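Local atomic coordinates of putative immunoglobulin-blocking virulence protein (Mycoplasma mycoides subsp. capri, PDB entry 7ADK), a protein that probably binds host immunoglobulins and interferes with their recognition of antigen. Residues Ile134-Val139 with Leu184-Val188. Residues are numbered along the deposited sequence; the frame is centred on the assembly and turned at random.
Sequences IAGIEV and LKEQV
Leu184 pushes its branched end from the helix into the turn of a β-hairpin, among Ile134, Ala135, Ile137 and Val139, and gives up more surface than any other residue of the contact. Both of its methyls touch Ile134 and Val139. CD1 meets Ile134 CG1 at 3.8 Å and in addition borders the β-carbons of Ala135 and Ile137, while CD2 lies 3.8 Å from Val139 CG2. The leucine side chain runs roughly at right angles to those of Ile134 and Val139. Its end comes nearer to the hairpin than the direction of its first bond suggests.

One turn further along the helix, Gln187 adds the polar grip. Its NE2 donates to Ala135 O at 2.9 Å with a nearly straight N-H...O angle of 168°. The carbonyl oxygen lies almost in the plane of the glutamine amide, whereas the donor is tilted 26° from the carbonyl plane. A bend at chi2 (73°) turns the amide to this oxygen. The methylene CG sits 3.8 Å from Ala135 CB. The same CG faces Ile137 CG1 at 4.0 Å, so the aliphatic part of Gln187 packs while its end bonds. Ala135 O also takes a weak bond from Ile137 N within the turn. Ala135 CB reaches Val188 CG2 more loosely, at 4.3 Å.

The turn joins antiparallel strands 130-133 and 138-144, and helix 182-194 packs across it, following strand 174-178 of the same three-stranded sheet. Leu307 of helix 301-308 touches Ile134, Leu184 and Val188, and Thr312 of strand 312-313 touches Ile134 and Val188.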
loop_
_atom_site.group_PDB
_atom_site.type_symbol
_atom_site.label_atom_id
_atom_site.label_comp_id
_atom_site.label_asym_id
_atom_site.label_seq_id
_atom_site.Cartn_x
_atom_site.Cartn_y
_atom_site.Cartn_z
ATOM N N ILE A 134 -1.424 -41.476 -32.967
ATOM C CA ILE A 134 -1.224 -40.790 -31.664
ATOM C C ILE A 134 0.194 -40.876 -31.069
ATOM O O ILE A 134 0.546 -40.082 -30.199
ATOM C CB ILE A 134 -2.323 -41.159 -30.628
ATOM C CG1 ILE A 134 -2.077 -42.473 -29.869
ATOM C CG2 ILE A 134 -3.729 -41.126 -31.237
ATOM C CD1 ILE A 134 -3.087 -42.739 -28.771
ATOM N N ALA A 135 1.014 -41.809 -31.543
ATOM C CA ALA A 135 2.404 -42.010 -31.134
ATOM C C ALA A 135 3.251 -42.579 -32.292
ATOM O O ALA A 135 3.992 -43.543 -32.134
ATOM C CB ALA A 135 2.428 -42.860 -29.868
ATOM N N GLY A 136 3.046 -42.073 -33.509
ATOM C CA GLY A 136 3.424 -42.727 -34.764
ATOM C C GLY A 136 2.461 -43.854 -35.139
ATOM O O GLY A 136 1.865 -43.825 -36.215
ATOM N N ILE A 137 2.227 -44.778 -34.205
ATOM C CA ILE A 137 1.336 -45.934 -34.320
ATOM C C ILE A 137 -0.079 -45.517 -34.732
ATOM O O ILE A 137 -0.681 -44.632 -34.134
ATOM C CB ILE A 137 1.344 -46.733 -32.991
ATOM C CG1 ILE A 137 2.759 -47.204 -32.589
ATOM C CG2 ILE A 137 0.392 -47.924 -33.000
ATOM C CD1 ILE A 137 3.483 -48.093 -33.592
ATOM N N GLU A 138 -0.613 -46.165 -35.761
ATOM C CA GLU A 138 -2.004 -46.025 -36.202
ATOM C C GLU A 138 -2.948 -46.787 -35.258
ATOM O O GLU A 138 -2.711 -47.952 -34.938
ATOM C CB GLU A 138 -2.176 -46.565 -37.630
ATOM C CG GLU A 138 -1.281 -45.921 -38.697
ATOM C CD GLU A 138 -1.489 -44.417 -38.894
ATOM O OE1 GLU A 138 -0.567 -43.751 -39.399
ATOM O OE2 GLU A 138 -2.574 -43.887 -38.597
ATOM N N VAL A 139 -4.034 -46.159 -34.817
ATOM C CA VAL A 139 -4.939 -46.725 -33.807
ATOM C C VAL A 139 -6.386 -46.501 -34.255
ATOM O O VAL A 139 -6.690 -45.447 -34.805
ATOM C CB VAL A 139 -4.705 -46.073 -32.430
ATOM C CG1 VAL A 139 -5.496 -46.813 -31.363
ATOM C CG2 VAL A 139 -3.250 -46.029 -31.979
ATOM N N LEU A 184 0.726 -50.239 -28.853
ATOM C CA LEU A 184 0.580 -48.813 -28.547
ATOM C C LEU A 184 1.100 -48.469 -27.155
ATOM O O LEU A 184 1.845 -47.506 -27.008
ATOM C CB LEU A 184 -0.896 -48.394 -28.689
ATOM C CG LEU A 184 -1.199 -46.938 -28.276
ATOM C CD1 LEU A 184 -0.541 -45.921 -29.207
ATOM C CD2 LEU A 184 -2.704 -46.745 -28.286
ATOM N N LYS A 185 0.698 -49.205 -26.114
ATOM C CA LYS A 185 1.050 -48.790 -24.743
ATOM C C LYS A 185 2.530 -48.972 -24.412
ATOM O O LYS A 185 3.073 -48.191 -23.643
ATOM C CB LYS A 185 0.093 -49.376 -23.701
ATOM C CG LYS A 185 0.205 -50.880 -23.471
ATOM C CD LYS A 185 -0.963 -51.336 -22.597
ATOM C CE LYS A 185 -0.844 -52.807 -22.207
ATOM N NZ LYS A 185 -2.093 -53.290 -21.595
ATOM N N GLU A 186 3.228 -49.890 -25.077
ATOM C CA GLU A 186 4.690 -49.977 -25.002
ATOM C C GLU A 186 5.416 -48.897 -25.817
ATOM O O GLU A 186 6.489 -48.452 -25.420
ATOM C CB GLU A 186 5.157 -51.387 -25.380
ATOM C CG GLU A 186 4.613 -52.502 -24.474
ATOM C CD GLU A 186 4.567 -52.168 -22.982
ATOM O OE1 GLU A 186 3.590 -52.546 -22.306
ATOM O OE2 GLU A 186 5.513 -51.534 -22.483
ATOM N N GLN A 187 4.823 -48.385 -26.900
ATOM C CA GLN A 187 5.325 -47.171 -27.553
ATOM C C GLN A 187 5.175 -45.946 -26.640
ATOM O O GLN A 187 6.097 -45.142 -26.513
ATOM C CB GLN A 187 4.616 -46.966 -28.900
ATOM C CG GLN A 187 4.940 -45.655 -29.623
ATOM C CD GLN A 187 6.323 -45.589 -30.239
ATOM O OE1 GLN A 187 7.271 -46.224 -29.816
ATOM N NE2 GLN A 187 6.492 -44.821 -31.278
ATOM N N VAL A 188 4.033 -45.813 -25.963
ATOM C CA VAL A 188 3.797 -44.733 -24.992
ATOM C C VAL A 188 4.720 -44.850 -23.773
ATOM O O VAL A 188 5.134 -43.825 -23.238
ATOM C CB VAL A 188 2.302 -44.681 -24.615
ATOM C CG1 VAL A 188 1.971 -43.769 -23.435
ATOM C CG2 VAL A 188 1.508 -44.177 -25.827
#